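PDB 3CC1: putative alpha-N-acetylgalactosaminidase from Bacillus halodurans C-125, which probably hydrolyses terminal alpha-linked N-acetylgalactosamine from glycans, pairing a TIM-barrel catalytic domain with a C-terminal beta-sandwich domain. Local coordinates for residues V350-E354 / D355-W359; W247-L250 / Y251-F254; F170-Y173 / A174-G177. All blocks are in the same frame, centred on the assembly; numbering follows the deposited sequence. Where two conformers were deposited one is given.

From the N terminus the chain meets contact 3, then contact 2, then contact 1; they follow in series, and none nests in or crosses another. Each is local. Contact 3 (170-177) spans the last turns of helix 162-175 and its C-terminal end, shortly before strand 180-184 of the barrel. Contact 2 (247-254) is the start of helix 247-262, and contact 1 (350-359) closes the tight turn of the hairpin formed by strands 345-353 and 356-362. Contacts 1 and 2 have centres about 14 Å apart and touch through Tyr251 and Phe254, joining the barrel to the C-terminal sheet. Contact 3 lies on the opposite side of the chain's centre, its centre about 37 Å from that of contact 2.

Contact 1: residues V350-E354 / D355-W359; sequences VYREE and DKVAW. With SO4 (sulfate ion), chain F.
Lys356, Asp355 and Ala358 meet residues of strand 350-353 across a hairpin whose strand segments run antiparallel, with axes at 173°. A type I' turn from Glu353 to Lys356 reverses the chain. It is closed on both sides by backbone bonds between Glu353 and Lys356, 2.9 Å from Glu353 N to Lys356 O and 2.9 Å from Lys356 N to Glu353 O. The Lys356 chain is bent at its third torsion (chi3 -85°), which folds CE back to 3.4 Å from Glu353 O. Its NZ reaches the acids of the turn through a water that donates to Glu353 OE2 and Glu354 OE2 and accepts from NZ. The other oxygen of Glu353, OE1, bonds to Ile264 N of the second subunit.

Asp355 lies alongside Arg352, both side chains pointing the same way. NH2 of Arg352 meets OD1 of Asp355 in a 3.2 Å salt bridge, nearly along the C-O axis, although guanidinium and carboxylate planes are 51° apart. A second water takes hydrogens from Arg352 NE and Asp355 N and passes one to a sulfate, probably from the crystallisation liquor, to which Glu354 N and Phe230 N of the third subunit are also hydrogen-bonded.

On the face carrying Tyr351, the CB of Ala358 sits 3.5 Å from the centroid of the Tyr351 ring, over its face, in a CH-pi contact. Val350 and Tyr351 both face Ala358 in a classic beta bulge; Ala358 O accepts from Val350 N at 2.9 Å and more weakly from Tyr351 N.

Beyond the hairpin, strand 356-362 pairs onward with strand 368-374, while NH1 of Arg352 forms a salt bridge with Glu258 OE2, and Asp355 OD1 is hydrogen-bonded to Tyr251 OH, both partners on helix 247-262.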
# COMPACT_ATOMS: atom_id res chain seq x y z
N VAL A 350 4.54 6.67 17.94
CA VAL A 350 6.02 6.70 18.07
C VAL A 350 6.73 6.03 16.88
O VAL A 350 7.62 6.61 16.26
CB VAL A 350 6.48 6.11 19.45
CG1 VAL A 350 7.99 5.97 19.52
CG2 VAL A 350 5.93 6.97 20.59
N TYR A 351 6.35 4.81 16.56
CA TYR A 351 6.97 4.12 15.46
C TYR A 351 6.11 2.97 14.94
O TYR A 351 5.25 2.44 15.59
CB TYR A 351 8.41 3.62 15.80
CG TYR A 351 8.54 2.41 16.72
CD1 TYR A 351 8.06 1.16 16.33
CD2 TYR A 351 9.18 2.51 17.92
CE1 TYR A 351 8.17 0.06 17.16
CE2 TYR A 351 9.34 1.39 18.75
CZ TYR A 351 8.84 0.16 18.35
OH TYR A 351 9.02 -0.96 19.13
N ARG A 352 6.35 2.67 13.68
CA ARG A 352 5.90 1.40 13.15
C ARG A 352 6.94 0.84 12.19
O ARG A 352 7.39 1.53 11.27
CB ARG A 352 4.58 1.57 12.42
CG ARG A 352 4.17 0.28 11.77
CD ARG A 352 2.72 0.37 11.36
NE ARG A 352 2.20 -0.93 10.93
CZ ARG A 352 0.90 -1.21 10.84
NH1 ARG A 352 0.00 -0.33 11.21
NH2 ARG A 352 0.52 -2.42 10.42
N GLU A 353 7.29 -0.41 12.44
CA GLU A 353 8.27 -1.08 11.65
C GLU A 353 7.91 -2.54 11.58
O GLU A 353 7.88 -3.25 12.57
CB GLU A 353 9.65 -0.83 12.27
CG GLU A 353 10.77 -0.92 11.32
CD GLU A 353 12.11 -0.56 11.91
OE1 GLU A 353 12.45 0.64 11.95
OE2 GLU A 353 12.86 -1.51 12.29
N GLU A 354 7.57 -2.98 10.38
CA GLU A 354 7.28 -4.41 10.13
C GLU A 354 6.37 -5.01 11.21
O GLU A 354 6.73 -6.02 11.89
CB GLU A 354 8.60 -5.20 10.04
CG GLU A 354 9.77 -4.41 9.37
CD GLU A 354 11.09 -5.18 9.22
OE1 GLU A 354 11.15 -6.10 8.38
OE2 GLU A 354 12.06 -4.86 9.94
N ASP A 355 5.18 -4.41 11.32
CA ASP A 355 4.10 -4.82 12.21
C ASP A 355 4.41 -4.68 13.71
O ASP A 355 3.67 -5.15 14.55
CB ASP A 355 3.60 -6.24 11.91
CG ASP A 355 2.59 -6.30 10.74
OD1 ASP A 355 2.05 -5.27 10.26
OD2 ASP A 355 2.33 -7.43 10.31
N LYS A 356 5.51 -4.03 14.03
CA LYS A 356 5.82 -3.67 15.41
C LYS A 356 5.44 -2.18 15.54
O LYS A 356 5.91 -1.36 14.77
CB LYS A 356 7.31 -3.90 15.70
CG LYS A 356 7.76 -5.34 15.46
CD LYS A 356 9.21 -5.51 15.69
CE LYS A 356 10.02 -5.16 14.46
NZ LYS A 356 11.46 -5.30 14.82
N VAL A 357 4.59 -1.85 16.51
CA VAL A 357 4.06 -0.53 16.66
C VAL A 357 4.23 -0.02 18.09
O VAL A 357 4.10 -0.78 19.04
CB VAL A 357 2.53 -0.47 16.28
CG1 VAL A 357 2.01 0.96 16.40
CG2 VAL A 357 2.29 -1.07 14.89
N ALA A 358 4.53 1.26 18.22
CA ALA A 358 4.66 1.94 19.54
C ALA A 358 3.86 3.24 19.54
O ALA A 358 3.78 3.91 18.51
CB ALA A 358 6.16 2.18 19.87
N TRP A 359 3.16 3.51 20.65
CA TRP A 359 2.49 4.79 20.90
C TRP A 359 2.91 5.19 22.33
O TRP A 359 3.33 4.34 23.11
CB TRP A 359 0.94 4.67 20.86
CG TRP A 359 0.33 4.53 19.50
CD1 TRP A 359 0.45 3.46 18.65
CD2 TRP A 359 -0.55 5.45 18.85
NE1 TRP A 359 -0.24 3.69 17.51
CE2 TRP A 359 -0.87 4.89 17.60
CE3 TRP A 359 -1.08 6.68 19.20
CZ2 TRP A 359 -1.69 5.52 16.70
CZ3 TRP A 359 -1.88 7.31 18.31
CH2 TRP A 359 -2.19 6.72 17.06
S SO4 F . 7.39 -1.09 7.18
O1 SO4 F . 7.52 0.30 6.73
O2 SO4 F . 6.15 -1.31 7.92
O3 SO4 F . 8.54 -1.35 8.07
O4 SO4 F . 7.39 -2.00 6.03
O HOH W 1 4.21 -2.63 9.58
O HOH W 2 12.40 -4.13 12.35

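Contact 2: residues W247-L250 / Y251-F254; sequences WSLL and YQMF
Tyr251 places its CB over one face of the Trp247 indole, 4.2 Å from the centroid of the five-membered ring and 24° off its normal, a CH-pi contact. The two rings are inclined at 59°, with CZ2 of Trp247 near the plane of the Tyr251 ring at its edge. In the backbone of the same pair, Tyr251 N donates to Trp247 O at 2.8 Å with an almost straight N-H.

At the next residue, Ser248 O serves two donors of a single partner. Gln252 N reaches it at 3.1 Å and Gln252 NE2 at 3.0 Å, from opposite faces of the carbonyl plane. CG of Gln252 lies anti to its own carbonyl carbon (chi1 -64°), which directs the chain back along the helix, and the rotation of the terminal amide points NE2 at Ser248 O, which lies close to the amide plane. The hydroxyl of Ser248 is bound to Asp246, just ahead of the helix.

Met253, a selenomethionine, has its N shared between Leu249 O at 3.0 Å and, weakly, Leu250 O. Phe254 N donates to Tyr251 O at 3.3 Å, three residues back, so the bonding is partly of i to i+3 kind here. Leu250 O also lies at the edge of the Phe254 ring, 3.2 Å from Phe254 CD1.

Outside, Trp247 stacks with His422, and Phe254 meets Phe373 edge-to-face. The pattern is that of the opening turns of an alpha helix, here one from the barrel domain that carries its aromatic side against the C-terminal beta sandwich.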
# COMPACT_ATOMS: atom_id res chain seq x y z
N TRP A 247 -10.12 -9.88 13.90
CA TRP A 247 -8.74 -9.38 13.91
C TRP A 247 -8.44 -8.50 12.71
O TRP A 247 -7.68 -7.54 12.81
CB TRP A 247 -7.72 -10.51 13.98
CG TRP A 247 -6.32 -10.01 13.83
CD1 TRP A 247 -5.49 -10.23 12.79
CD2 TRP A 247 -5.60 -9.18 14.76
NE1 TRP A 247 -4.28 -9.61 13.02
CE2 TRP A 247 -4.33 -8.93 14.20
CE3 TRP A 247 -5.91 -8.62 15.98
CZ2 TRP A 247 -3.36 -8.17 14.85
CZ3 TRP A 247 -4.92 -7.85 16.63
CH2 TRP A 247 -3.69 -7.63 16.06
N SER A 248 -9.02 -8.80 11.56
CA SER A 248 -8.69 -8.02 10.39
C SER A 248 -9.08 -6.55 10.57
O SER A 248 -8.36 -5.64 10.13
CB SER A 248 -9.34 -8.58 9.11
OG SER A 248 -10.74 -8.37 9.20
N LEU A 249 -10.18 -6.30 11.27
CA LEU A 249 -10.58 -4.92 11.56
C LEU A 249 -9.69 -4.26 12.62
O LEU A 249 -9.38 -3.06 12.56
CB LEU A 249 -12.04 -4.89 11.99
CG LEU A 249 -13.03 -5.47 10.95
CD1 LEU A 249 -14.39 -5.62 11.61
CD2 LEU A 249 -13.07 -4.53 9.77
N LEU A 250 -9.32 -5.02 13.65
CA LEU A 250 -8.43 -4.46 14.69
C LEU A 250 -7.06 -4.13 14.09
O LEU A 250 -6.52 -3.02 14.26
CB LEU A 250 -8.32 -5.43 15.88
CG LEU A 250 -7.51 -5.01 17.09
CD1 LEU A 250 -7.77 -3.55 17.56
CD2 LEU A 250 -7.72 -6.05 18.26
N TYR A 251 -6.52 -5.07 13.34
CA TYR A 251 -5.27 -4.85 12.64
C TYR A 251 -5.33 -3.56 11.82
O TYR A 251 -4.43 -2.74 11.89
CB TYR A 251 -4.94 -5.99 11.68
CG TYR A 251 -3.67 -5.78 10.91
CD1 TYR A 251 -2.46 -6.18 11.44
CD2 TYR A 251 -3.67 -5.22 9.66
CE1 TYR A 251 -1.29 -6.01 10.74
CE2 TYR A 251 -2.52 -5.06 8.94
CZ TYR A 251 -1.31 -5.45 9.49
OH TYR A 251 -0.10 -5.30 8.83
N GLN A 252 -6.38 -3.40 11.03
CA GLN A 252 -6.47 -2.22 10.16
C GLN A 252 -6.63 -0.92 10.91
O GLN A 252 -6.17 0.12 10.45
CB GLN A 252 -7.59 -2.35 9.14
CG GLN A 252 -7.43 -3.48 8.14
CD GLN A 252 -8.66 -3.62 7.28
OE1 GLN A 252 -8.86 -2.84 6.36
NE2 GLN A 252 -9.50 -4.59 7.58
N MSE A 253 -7.23 -1.00 12.10
CA MSE A 253 -7.45 0.20 12.94
C MSE A 253 -6.13 0.87 13.27
O MSE A 253 -6.07 2.09 13.38
CB MSE A 253 -8.29 -0.11 14.19
CG MSE A 253 -8.99 1.15 14.81
SE MSE A 253 -10.16 2.06 13.57
CE MSE A 253 -11.17 0.58 13.05
N PHE A 254 -5.06 0.08 13.42
CA PHE A 254 -3.75 0.63 13.78
C PHE A 254 -3.27 1.59 12.72
O PHE A 254 -2.90 2.72 13.03
CB PHE A 254 -2.71 -0.46 14.13
CG PHE A 254 -2.90 -1.02 15.50
CD1 PHE A 254 -3.83 -2.03 15.72
CD2 PHE A 254 -2.18 -0.53 16.58
CE1 PHE A 254 -4.03 -2.52 17.00
CE2 PHE A 254 -2.37 -1.00 17.84
CZ PHE A 254 -3.28 -2.02 18.07

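Contact 3: residues F170-Y173 / A174-G177; sequences FELY and AQWG
Trp176 turns a face of its indole to Leu172, four residues earlier, in the last turns of helix 162-175, which Trp176 follows directly. CG of Leu172 lies 3.8 Å from the centroid of the six-membered ring, so the contact is CH-pi over the face, displaced toward the rim. Both methyls take part: Leu172 CD1 comes to 3.6 Å from Trp176 NE1, while Leu172 CD2 is 3.6 Å from Trp176 CZ2. The leucine achieves this with its branch swung opposite the main-chain nitrogen (chi1 -173°), which holds CG out on the helix flank, roughly level with its own CA along the axis, where the indole folds back onto it. The indole lies anti to its own carbonyl carbon (chi1 -66°), which turns it back over the preceding turn, with Trp176 CG 3.4 Å from Leu172 O.

The helix ends here in a Schellman motif: Gly177 leaves helical geometry with positive phi, a conformation that favours glycine, and its N donates to Ala174 O at 3.0 Å. Up to that point the i to i+4 ladder is regular, the last rung running from Trp176 N to Leu172 O at 2.9 Å.

Tyr173 lies alongside the indole, pointing the same way. Its ring is inclined 43° to that of Trp176, with Tyr173 CD1 3.6 Å from Trp176 CZ3, and CZ3 is near the tyrosine plane at the ring edge. With an alanine in place of Trp176, Leu172 would probably lose the face it lies on and be freer to turn, and a gap would open beside the edge of the Tyr173 ring. Tyr173 also touches Ile112 and Ile114 of strand 109-115 and Val181 of strand 180-184, while the Trp176 ring meets Phe96 edge-to-face.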
# COMPACT_ATOMS: atom_id res chain seq x y z
N PHE A 170 -34.07 18.77 18.68
CA PHE A 170 -33.27 18.94 19.90
C PHE A 170 -34.09 19.49 21.08
O PHE A 170 -33.84 19.14 22.22
CB PHE A 170 -31.99 19.71 19.62
CG PHE A 170 -30.98 18.86 18.89
CD1 PHE A 170 -30.17 17.98 19.59
CD2 PHE A 170 -30.96 18.82 17.50
CE1 PHE A 170 -29.29 17.14 18.93
CE2 PHE A 170 -30.09 17.97 16.81
CZ PHE A 170 -29.26 17.12 17.53
N GLU A 171 -35.15 20.23 20.78
CA GLU A 171 -36.15 20.55 21.81
C GLU A 171 -36.83 19.30 22.34
O GLU A 171 -37.00 19.13 23.54
CB GLU A 171 -37.21 21.51 21.28
CG GLU A 171 -36.72 22.93 21.14
CD GLU A 171 -37.66 23.81 20.27
OE1 GLU A 171 -38.83 23.38 20.02
OE2 GLU A 171 -37.21 24.92 19.84
N LEU A 172 -37.22 18.41 21.44
CA LEU A 172 -37.82 17.14 21.83
C LEU A 172 -36.87 16.31 22.71
O LEU A 172 -37.25 15.78 23.77
CB LEU A 172 -38.26 16.35 20.60
CG LEU A 172 -39.06 15.08 20.83
CD1 LEU A 172 -40.33 15.34 21.71
CD2 LEU A 172 -39.41 14.49 19.45
N TYR A 173 -35.62 16.21 22.28
CA TYR A 173 -34.63 15.43 22.99
C TYR A 173 -34.36 16.06 24.37
O TYR A 173 -34.17 15.34 25.36
CB TYR A 173 -33.34 15.24 22.17
CG TYR A 173 -33.57 14.63 20.80
CD1 TYR A 173 -34.65 13.80 20.57
CD2 TYR A 173 -32.71 14.91 19.74
CE1 TYR A 173 -34.89 13.27 19.31
CE2 TYR A 173 -32.96 14.39 18.45
CZ TYR A 173 -34.03 13.57 18.25
OH TYR A 173 -34.29 12.99 17.03
N ALA A 174 -34.34 17.39 24.43
CA ALA A 174 -34.17 18.08 25.72
C ALA A 174 -35.34 17.77 26.64
O ALA A 174 -35.16 17.54 27.85
CB ALA A 174 -34.00 19.59 25.53
N GLN A 175 -36.53 17.76 26.06
CA GLN A 175 -37.76 17.43 26.75
C GLN A 175 -37.62 16.05 27.37
O GLN A 175 -37.93 15.85 28.54
CB GLN A 175 -38.93 17.44 25.76
CG GLN A 175 -40.29 17.26 26.40
CD GLN A 175 -41.41 17.11 25.37
OE1 GLN A 175 -42.13 16.12 25.35
NE2 GLN A 175 -41.56 18.12 24.52
N TRP A 176 -37.08 15.12 26.58
CA TRP A 176 -36.90 13.73 27.00
C TRP A 176 -35.75 13.53 28.00
O TRP A 176 -35.53 12.43 28.48
CB TRP A 176 -36.67 12.80 25.82
CG TRP A 176 -37.81 12.66 24.91
CD1 TRP A 176 -39.10 12.92 25.18
CD2 TRP A 176 -37.77 12.13 23.58
NE1 TRP A 176 -39.87 12.64 24.08
CE2 TRP A 176 -39.08 12.14 23.09
CE3 TRP A 176 -36.74 11.65 22.76
CZ2 TRP A 176 -39.40 11.72 21.80
CZ3 TRP A 176 -37.05 11.22 21.51
CH2 TRP A 176 -38.37 11.27 21.03
N GLY A 177 -35.01 14.58 28.31
CA GLY A 177 -33.88 14.46 29.22
C GLY A 177 -32.64 13.76 28.66
O GLY A 177 -31.86 13.16 29.42